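Long-range contacts in Ras-associated and pleckstrin homology domains-containing protein 1 (Homo sapiens, PDB 4GN1), which mediates localized membrane signals, is implicated in lamellipodial dynamics and targets EVL and VASP to the leading edge, this chain being its RA-PH portion: residues Y191-Y195 and K213-Y219; K149-F153 and V163-K169; D46-T52 and K82-R88. All coordinates share one frame; numbering follows the deposited sequence.

Contact 1 (Y191-Y195 and K213-Y219); sequences YRNKY and KSQYIKY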
# COMPACT_ATOMS: atom_id res chain seq x y z
N TYR A 191 -2.79 12.83 -9.49
CA TYR A 191 -4.25 12.79 -9.57
C TYR A 191 -4.85 14.20 -9.58
O TYR A 191 -5.98 14.41 -10.05
CB TYR A 191 -4.82 11.89 -8.47
CG TYR A 191 -4.84 10.42 -8.85
CD1 TYR A 191 -4.14 9.96 -9.96
CD2 TYR A 191 -5.57 9.48 -8.09
CE1 TYR A 191 -4.18 8.63 -10.32
CE2 TYR A 191 -5.60 8.15 -8.43
CZ TYR A 191 -4.91 7.72 -9.55
OH TYR A 191 -4.93 6.39 -9.91
N ARG A 192 -4.07 15.15 -9.05
CA ARG A 192 -4.34 16.58 -9.19
C ARG A 192 -4.84 16.91 -10.58
O ARG A 192 -5.89 17.50 -10.75
CB ARG A 192 -3.04 17.35 -8.95
CG ARG A 192 -2.97 18.05 -7.61
CD ARG A 192 -4.02 19.13 -7.55
NE ARG A 192 -3.47 20.35 -6.97
CZ ARG A 192 -4.16 21.46 -6.74
NH1 ARG A 192 -5.46 21.54 -7.01
NH2 ARG A 192 -3.53 22.50 -6.22
N ASN A 193 -4.05 16.50 -11.57
CA ASN A 193 -4.36 16.71 -12.97
C ASN A 193 -5.33 15.68 -13.60
O ASN A 193 -6.35 16.07 -14.16
CB ASN A 193 -3.05 16.76 -13.76
CG ASN A 193 -2.20 17.95 -13.41
OD1 ASN A 193 -2.67 19.08 -13.34
ND2 ASN A 193 -0.91 17.71 -13.20
N LYS A 194 -5.00 14.40 -13.49
CA LYS A 194 -5.76 13.33 -14.14
C LYS A 194 -7.21 13.18 -13.65
O LYS A 194 -8.09 12.87 -14.45
CB LYS A 194 -5.00 11.98 -14.10
CG LYS A 194 -5.80 10.78 -14.62
CD LYS A 194 -4.93 9.61 -15.06
CE LYS A 194 -5.66 8.74 -16.07
NZ LYS A 194 -6.25 9.51 -17.21
N TYR A 195 -7.46 13.40 -12.36
CA TYR A 195 -8.81 13.28 -11.82
C TYR A 195 -9.33 14.54 -11.13
O TYR A 195 -10.38 14.52 -10.47
CB TYR A 195 -8.92 12.06 -10.88
CG TYR A 195 -8.84 10.73 -11.60
CD1 TYR A 195 -9.86 10.34 -12.49
CD2 TYR A 195 -7.75 9.87 -11.43
CE1 TYR A 195 -9.79 9.13 -13.17
CE2 TYR A 195 -7.68 8.65 -12.11
CZ TYR A 195 -8.70 8.29 -12.97
OH TYR A 195 -8.64 7.09 -13.65
N LYS A 213 -10.45 1.04 -16.56
CA LYS A 213 -11.41 1.93 -15.89
C LYS A 213 -12.57 1.12 -15.36
O LYS A 213 -13.17 0.30 -16.07
CB LYS A 213 -11.92 3.04 -16.83
CG LYS A 213 -10.87 4.01 -17.35
CD LYS A 213 -10.60 5.19 -16.41
CE LYS A 213 -9.61 6.19 -17.01
NZ LYS A 213 -8.20 5.69 -17.01
N SER A 214 -12.89 1.34 -14.09
CA SER A 214 -13.99 0.63 -13.48
C SER A 214 -14.54 1.48 -12.35
O SER A 214 -13.77 2.15 -11.62
CB SER A 214 -13.54 -0.77 -12.97
OG SER A 214 -14.65 -1.55 -12.53
N GLN A 215 -15.86 1.45 -12.23
CA GLN A 215 -16.61 2.10 -11.16
C GLN A 215 -16.34 1.49 -9.76
O GLN A 215 -16.64 2.13 -8.75
CB GLN A 215 -18.12 2.08 -11.49
CG GLN A 215 -18.70 0.67 -11.62
CD GLN A 215 -20.16 0.58 -12.07
OE1 GLN A 215 -20.64 -0.49 -12.41
NE2 GLN A 215 -20.87 1.70 -12.08
N TYR A 216 -15.78 0.27 -9.74
CA TYR A 216 -15.47 -0.47 -8.50
C TYR A 216 -14.09 -0.14 -7.94
O TYR A 216 -13.66 -0.66 -6.91
CB TYR A 216 -15.59 -1.98 -8.73
CG TYR A 216 -16.87 -2.41 -9.39
CD1 TYR A 216 -16.86 -3.12 -10.58
CD2 TYR A 216 -18.11 -2.10 -8.83
CE1 TYR A 216 -18.02 -3.53 -11.20
CE2 TYR A 216 -19.28 -2.49 -9.44
CZ TYR A 216 -19.23 -3.21 -10.63
OH TYR A 216 -20.40 -3.59 -11.26
N ILE A 217 -13.38 0.72 -8.65
CA ILE A 217 -12.16 1.30 -8.16
C ILE A 217 -12.58 2.45 -7.25
O ILE A 217 -13.40 3.26 -7.65
CB ILE A 217 -11.28 1.82 -9.33
CG1 ILE A 217 -10.99 0.68 -10.34
CG2 ILE A 217 -10.01 2.41 -8.80
CD1 ILE A 217 -10.36 1.10 -11.66
N LYS A 218 -12.02 2.51 -6.04
CA LYS A 218 -12.29 3.58 -5.09
C LYS A 218 -11.11 4.54 -5.02
O LYS A 218 -9.96 4.12 -4.86
CB LYS A 218 -12.55 2.99 -3.72
CG LYS A 218 -13.74 2.06 -3.66
CD LYS A 218 -15.01 2.84 -3.94
CE LYS A 218 -16.26 2.00 -3.75
NZ LYS A 218 -17.39 2.64 -4.49
N TYR A 219 -11.40 5.84 -5.14
CA TYR A 219 -10.37 6.87 -5.11
C TYR A 219 -10.50 7.79 -3.90
O TYR A 219 -11.55 8.38 -3.69
CB TYR A 219 -10.43 7.72 -6.36
CG TYR A 219 -10.25 6.96 -7.64
CD1 TYR A 219 -9.04 6.98 -8.27
CD2 TYR A 219 -11.30 6.26 -8.22
CE1 TYR A 219 -8.85 6.31 -9.46
CE2 TYR A 219 -11.13 5.57 -9.41
CZ TYR A 219 -9.90 5.60 -10.03
OH TYR A 219 -9.67 4.94 -11.20

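Contact 2 (K149-F153 and V163-K169); sequences KKRYF and VPKGKAK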
# COMPACT_ATOMS: atom_id res chain seq x y z
N LYS A 149 -15.82 14.80 -3.02
CA LYS A 149 -16.67 15.19 -1.88
C LYS A 149 -16.07 14.71 -0.56
O LYS A 149 -15.74 13.53 -0.41
CB LYS A 149 -18.07 14.58 -2.02
CG LYS A 149 -18.88 15.08 -3.21
CD LYS A 149 -20.34 14.75 -3.03
CE LYS A 149 -21.13 15.07 -4.28
NZ LYS A 149 -22.58 14.92 -3.99
N LYS A 150 -15.95 15.62 0.40
CA LYS A 150 -15.54 15.26 1.75
C LYS A 150 -16.56 14.31 2.38
O LYS A 150 -17.75 14.58 2.35
CB LYS A 150 -15.36 16.52 2.60
CG LYS A 150 -13.97 17.14 2.45
CD LYS A 150 -13.81 18.42 3.28
CE LYS A 150 -12.59 18.37 4.20
NZ LYS A 150 -11.42 17.60 3.66
N ARG A 151 -16.07 13.18 2.89
CA ARG A 151 -16.85 12.26 3.73
C ARG A 151 -15.96 11.84 4.89
O ARG A 151 -14.74 11.82 4.76
CB ARG A 151 -17.28 10.98 2.97
CG ARG A 151 -17.98 11.13 1.62
CD ARG A 151 -19.45 11.51 1.74
NE ARG A 151 -20.15 11.51 0.45
CZ ARG A 151 -21.24 12.23 0.16
NH1 ARG A 151 -21.76 13.05 1.05
NH2 ARG A 151 -21.79 12.14 -1.05
N TYR A 152 -16.59 11.51 6.02
CA TYR A 152 -15.88 10.98 7.20
C TYR A 152 -15.67 9.47 7.13
O TYR A 152 -16.61 8.72 6.81
CB TYR A 152 -16.67 11.32 8.48
CG TYR A 152 -16.07 10.73 9.75
CD1 TYR A 152 -15.04 11.40 10.43
CD2 TYR A 152 -16.56 9.52 10.28
CE1 TYR A 152 -14.51 10.88 11.60
CE2 TYR A 152 -16.03 9.00 11.45
CZ TYR A 152 -15.00 9.68 12.10
OH TYR A 152 -14.47 9.16 13.27
N PHE A 153 -14.46 9.03 7.46
CA PHE A 153 -14.05 7.62 7.30
C PHE A 153 -13.56 6.98 8.57
O PHE A 153 -12.98 7.65 9.44
CB PHE A 153 -12.94 7.48 6.25
CG PHE A 153 -13.44 7.53 4.84
CD1 PHE A 153 -13.47 8.74 4.15
CD2 PHE A 153 -13.87 6.38 4.21
CE1 PHE A 153 -13.93 8.80 2.84
CE2 PHE A 153 -14.34 6.42 2.90
CZ PHE A 153 -14.37 7.63 2.21
N VAL A 163 -19.75 7.46 6.14
CA VAL A 163 -21.08 8.02 6.24
C VAL A 163 -21.34 8.65 4.87
O VAL A 163 -20.63 9.58 4.48
CB VAL A 163 -21.13 9.09 7.34
CG1 VAL A 163 -22.56 9.54 7.59
CG2 VAL A 163 -20.51 8.53 8.62
N PRO A 164 -22.33 8.12 4.13
CA PRO A 164 -22.68 8.70 2.84
C PRO A 164 -23.44 10.05 2.93
O PRO A 164 -23.50 10.78 1.94
CB PRO A 164 -23.56 7.63 2.20
CG PRO A 164 -24.15 6.89 3.35
CD PRO A 164 -23.07 6.87 4.40
N LYS A 165 -23.98 10.38 4.10
CA LYS A 165 -24.75 11.62 4.29
C LYS A 165 -23.86 12.72 4.88
O LYS A 165 -23.39 12.60 6.02
CB LYS A 165 -25.93 11.35 5.26
CG LYS A 165 -27.26 12.07 4.98
CD LYS A 165 -27.17 13.59 4.78
CE LYS A 165 -26.77 14.35 6.03
NZ LYS A 165 -27.85 14.35 7.05
N GLY A 166 -23.63 13.80 4.11
CA GLY A 166 -22.85 14.96 4.58
C GLY A 166 -21.33 14.79 4.65
O GLY A 166 -20.76 13.89 4.01
N LYS A 167 -20.68 15.65 5.45
CA LYS A 167 -19.19 15.71 5.58
C LYS A 167 -18.68 15.64 7.05
O LYS A 167 -17.61 16.15 7.37
CB LYS A 167 -18.66 16.98 4.88
CG LYS A 167 -19.23 18.28 5.45
CD LYS A 167 -19.05 19.50 4.56
CE LYS A 167 -19.92 20.64 5.11
NZ LYS A 167 -19.68 21.99 4.54
N ALA A 168 -19.46 15.02 7.93
CA ALA A 168 -19.19 15.00 9.37
C ALA A 168 -19.18 13.58 9.99
O ALA A 168 -19.63 12.61 9.37
CB ALA A 168 -20.20 15.89 10.11
N LYS A 169 -18.66 13.48 11.22
CA LYS A 169 -18.66 12.25 12.01
C LYS A 169 -20.06 11.94 12.56
O LYS A 169 -20.47 12.48 13.60
CB LYS A 169 -17.65 12.38 13.17
CG LYS A 169 -17.64 11.23 14.16
CD LYS A 169 -16.88 11.62 15.42
CE LYS A 169 -17.59 11.10 16.66
NZ LYS A 169 -17.05 11.73 17.90
O HOH W 1 -19.53 11.78 5.65

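Contact 3 (D46-T52 and K82-R88); sequences DWSLVET and KLIFMER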
# COMPACT_ATOMS: atom_id res chain seq x y z
N ASP A 46 15.00 -1.48 2.60
CA ASP A 46 14.25 -0.47 1.82
C ASP A 46 14.18 -0.67 0.29
O ASP A 46 13.39 0.02 -0.38
CB ASP A 46 14.78 0.93 2.11
CG ASP A 46 14.40 1.41 3.50
OD1 ASP A 46 13.24 1.19 3.94
OD2 ASP A 46 15.26 2.02 4.16
N TRP A 47 15.00 -1.57 -0.24
CA TRP A 47 14.86 -1.97 -1.64
C TRP A 47 13.53 -2.60 -1.86
O TRP A 47 13.11 -3.46 -1.10
CB TRP A 47 16.01 -2.87 -2.11
CG TRP A 47 17.29 -2.08 -2.20
CD1 TRP A 47 18.34 -2.07 -1.29
CD2 TRP A 47 17.66 -1.11 -3.23
NE1 TRP A 47 19.32 -1.19 -1.69
CE2 TRP A 47 18.98 -0.58 -2.84
CE3 TRP A 47 17.07 -0.64 -4.40
CZ2 TRP A 47 19.66 0.36 -3.60
CZ3 TRP A 47 17.77 0.31 -5.16
CH2 TRP A 47 19.03 0.80 -4.77
N SER A 48 12.83 -2.14 -2.89
CA SER A 48 11.45 -2.49 -3.08
C SER A 48 11.16 -2.84 -4.52
O SER A 48 11.86 -2.41 -5.44
CB SER A 48 10.56 -1.31 -2.67
OG SER A 48 10.75 -0.98 -1.29
N LEU A 49 10.12 -3.62 -4.72
CA LEU A 49 9.64 -3.89 -6.04
C LEU A 49 8.28 -3.23 -6.11
O LEU A 49 7.40 -3.46 -5.25
CB LEU A 49 9.55 -5.38 -6.32
CG LEU A 49 9.47 -5.79 -7.79
CD1 LEU A 49 10.75 -5.48 -8.60
CD2 LEU A 49 9.15 -7.28 -7.87
N VAL A 50 8.14 -2.40 -7.12
CA VAL A 50 6.98 -1.55 -7.28
C VAL A 50 6.34 -1.90 -8.62
O VAL A 50 7.06 -2.07 -9.62
CB VAL A 50 7.45 -0.08 -7.29
CG1 VAL A 50 6.29 0.87 -7.53
CG2 VAL A 50 8.21 0.26 -6.01
N GLU A 51 5.01 -2.03 -8.65
CA GLU A 51 4.29 -2.18 -9.94
C GLU A 51 3.51 -0.92 -10.24
O GLU A 51 2.97 -0.29 -9.32
CB GLU A 51 3.39 -3.43 -9.98
CG GLU A 51 2.11 -3.39 -9.14
CD GLU A 51 1.28 -4.66 -9.22
OE1 GLU A 51 0.53 -4.94 -8.28
OE2 GLU A 51 1.36 -5.41 -10.22
N THR A 52 3.49 -0.51 -11.51
CA THR A 52 2.55 0.51 -11.92
C THR A 52 1.37 -0.18 -12.59
O THR A 52 1.56 -1.22 -13.24
CB THR A 52 3.15 1.57 -12.90
OG1 THR A 52 3.43 0.96 -14.17
CG2 THR A 52 4.39 2.27 -12.31
N LYS A 82 4.48 -1.65 -15.45
CA LYS A 82 5.92 -1.78 -15.26
C LYS A 82 6.26 -2.32 -13.88
O LYS A 82 5.51 -2.13 -12.90
CB LYS A 82 6.60 -0.43 -15.44
CG LYS A 82 6.42 0.20 -16.80
CD LYS A 82 7.21 1.50 -16.87
CE LYS A 82 7.22 2.10 -18.28
NZ LYS A 82 7.85 3.46 -18.28
N LEU A 83 7.39 -2.99 -13.80
CA LEU A 83 7.97 -3.37 -12.54
C LEU A 83 9.12 -2.40 -12.33
O LEU A 83 9.83 -2.06 -13.28
CB LEU A 83 8.48 -4.79 -12.60
CG LEU A 83 7.69 -5.92 -11.91
CD1 LEU A 83 6.20 -5.65 -11.77
CD2 LEU A 83 7.94 -7.27 -12.56
N ILE A 84 9.27 -1.94 -11.09
CA ILE A 84 10.31 -1.00 -10.77
C ILE A 84 11.05 -1.41 -9.49
O ILE A 84 10.44 -1.60 -8.43
CB ILE A 84 9.78 0.44 -10.62
CG1 ILE A 84 8.82 0.78 -11.76
CG2 ILE A 84 10.94 1.43 -10.60
CD1 ILE A 84 8.34 2.23 -11.80
N PHE A 85 12.37 -1.48 -9.60
CA PHE A 85 13.24 -1.80 -8.50
C PHE A 85 13.89 -0.51 -8.02
O PHE A 85 14.71 0.06 -8.71
CB PHE A 85 14.29 -2.79 -8.97
CG PHE A 85 15.36 -3.07 -7.97
CD1 PHE A 85 15.07 -3.78 -6.81
CD2 PHE A 85 16.64 -2.66 -8.20
CE1 PHE A 85 16.06 -4.06 -5.89
CE2 PHE A 85 17.64 -2.93 -7.28
CZ PHE A 85 17.36 -3.63 -6.13
N MET A 86 13.48 -0.05 -6.84
CA MET A 86 13.97 1.20 -6.23
C MET A 86 13.83 1.16 -4.71
O MET A 86 13.04 0.39 -4.18
CB MET A 86 13.19 2.42 -6.75
CG MET A 86 11.67 2.30 -6.58
SD MET A 86 10.74 3.62 -7.41
CE MET A 86 11.72 5.05 -6.92
N GLU A 87 14.60 1.98 -4.02
CA GLU A 87 14.46 2.14 -2.59
C GLU A 87 13.18 2.89 -2.32
O GLU A 87 12.95 3.96 -2.88
CB GLU A 87 15.61 2.97 -2.07
CG GLU A 87 16.81 2.17 -1.64
CD GLU A 87 18.03 3.06 -1.62
OE1 GLU A 87 18.65 3.15 -0.56
OE2 GLU A 87 18.32 3.68 -2.68
N ARG A 88 12.34 2.34 -1.46
CA ARG A 88 11.16 3.08 -1.01
C ARG A 88 11.15 3.13 0.52
O ARG A 88 11.07 2.09 1.18
CB ARG A 88 9.88 2.46 -1.58
CG ARG A 88 9.78 2.50 -3.11
CD ARG A 88 9.61 3.90 -3.67
NE ARG A 88 8.34 4.47 -3.24
CZ ARG A 88 7.26 4.59 -4.00
NH1 ARG A 88 7.29 4.23 -5.27
NH2 ARG A 88 6.16 5.12 -3.49

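Contact 1 (Y191-Y195 and K213-Y219)
Tyr219 turns one edge of its ring toward the face of Tyr195, an edge-to-face pair with centroids 4.9 Å apart and planes inclined at 52°. The leading atom is CE1 of Tyr219, which lies 3.7 Å from CE2 of Tyr195. On the same ring, CD1 of Tyr219 meets Tyr191 CE2 at 3.6 Å; that carbon arrives at the Tyr219 edge close to its plane, and the two side chains cross at about a right angle. From just past the end of helix 191-194, CD2 of Tyr195 sits over the centre of the Tyr191 ring, which completes a cluster of three tyrosines. CG of Tyr195 stands anti to its carbonyl carbon (chi1 -70°), an orientation that carries the ring out to Tyr219. Farther out, Lys213 comes in from the opposite direction and brings CE to 3.6 Å from Tyr195 OH. Its ammonium then lies tip to tip with that of Lys194, NZ to NZ 4.3 Å, a proximity of like charges that probably costs some energy at this more exposed margin. Tyr191, an ABL1 phosphorylation site unmodified here, hydrogen-bonds through its phenol to the carbonyl of Leu56, in the Ras-associating region, while Lys141 makes a cation-pi contact with Tyr219. The cluster thus joins helix 191-194 of the PH domain to strand 218-221, with Val204 of strand 202-206 touching both Tyr191 and Tyr219.

Contact 2 (K149-F153 and V163-K169)
Arg151 reaches from a PH-domain strand into the loop that follows the next strand of the antiparallel sheet, where its NH1 donates to Gly166 O at 3.2 Å. The bond is fairly straight, 163° at the hydrogen, and the acceptor lies in the guanidinium plane. The carbonyl oxygen of Pro164 is also close, 3.0 Å from NH1 of Arg151, but it sits over a face of the guanidinium and makes no hydrogen bond. A bend at chi2 (-78°) brings the arginine chain round to the loop, with CD passing near both Val163 O and Gly166 O. A water also bridges the segments: it accepts from Tyr152 N and donates to Val163 O and Gly166 O, so Gly166 O receives both the arginine and the water. The direct backbone link, Val163 N to Tyr152 O at 3.4 Å, is weak. Around these polar groups the packing is of lysine chains and one aromatic ring. Lys150 CB and Lys167 CB meet at 4.0 Å before the two chains diverge. The amine of Lys150 heads for Trp139 in a cation-pi contact. Tyr152 runs alongside Lys169, both pointing the same way; CG of Tyr152, anti to its backbone N (chi1 176°), brings the ring against the lysine chain. In a CH-pi contact, Lys169 CB lies over the centre of the Tyr152 ring, 3.8 Å from its centroid, and Lys169 CG comes 3.7 Å from Tyr152 CZ.

Contact 3 (D46-T52 and K82-R88)
Trp47 and Phe85 lie with their rings nearly parallel but slid apart, so that they barely overlap; Trp47 CE3 rests over the rim of the Phe85 face, 3.5 Å from CZ. Leu49 and Leu83 extend this apolar side, which Leu32 and Leu35 of helix 28-39 cover at Phe85. Toward solvent, Glu87 lays CG over the six-membered ring of Trp47, 3.6 Å from its centroid, and its carboxylate stacks on the indole with the planes 16° apart. On the other face of the sheet, Val50 packs against Ile84, CB to CB 4.1 Å, and its CG2 touches Met86 and Arg88. Two-way backbone bonds join Ser48 with Met86 and Val50 with Ile84. At one end, Asp46 O is gripped twice, by Arg88 N at 2.8 Å and Ser48 OG at 3.0 Å. At the other, Thr52 N donates to Lys82 O, while Thr52 OG1, placed between its backbone N and carbonyl carbon (chi1 68°), accepts from Lys82 N at 3.1 Å. Arg88 pairs with Glu59 and Glu90, Asp46 with Lys96, and Glu51 with Arg60. This antiparallel strand pair, backed by a helix, belongs to the ubiquitin-like fold of Ras-associating domains.

From the N terminus, contact 3 comes first: strand 47-53 returns to strand 83-87 across a 29-residue interval, pairing two neighbouring strands of the Ras-associating domain. The chain then passes through helix 113-124 into the PH domain. There contact 2 closes the short excursion through strands 148-156 and 159-162, and contact 1 follows, spanning strand 202-206. The three are in series, with no nesting or crossing. Contacts 1 and 2 share the PH domain, their centres about 19 Å apart, whereas contacts 2 and 3 stand about 34 Å apart, centre to centre, on opposite sides of the chain's centre. Contact 1 lies nearer the Ras-associating domain, whose Leu56 meets two of its tyrosines.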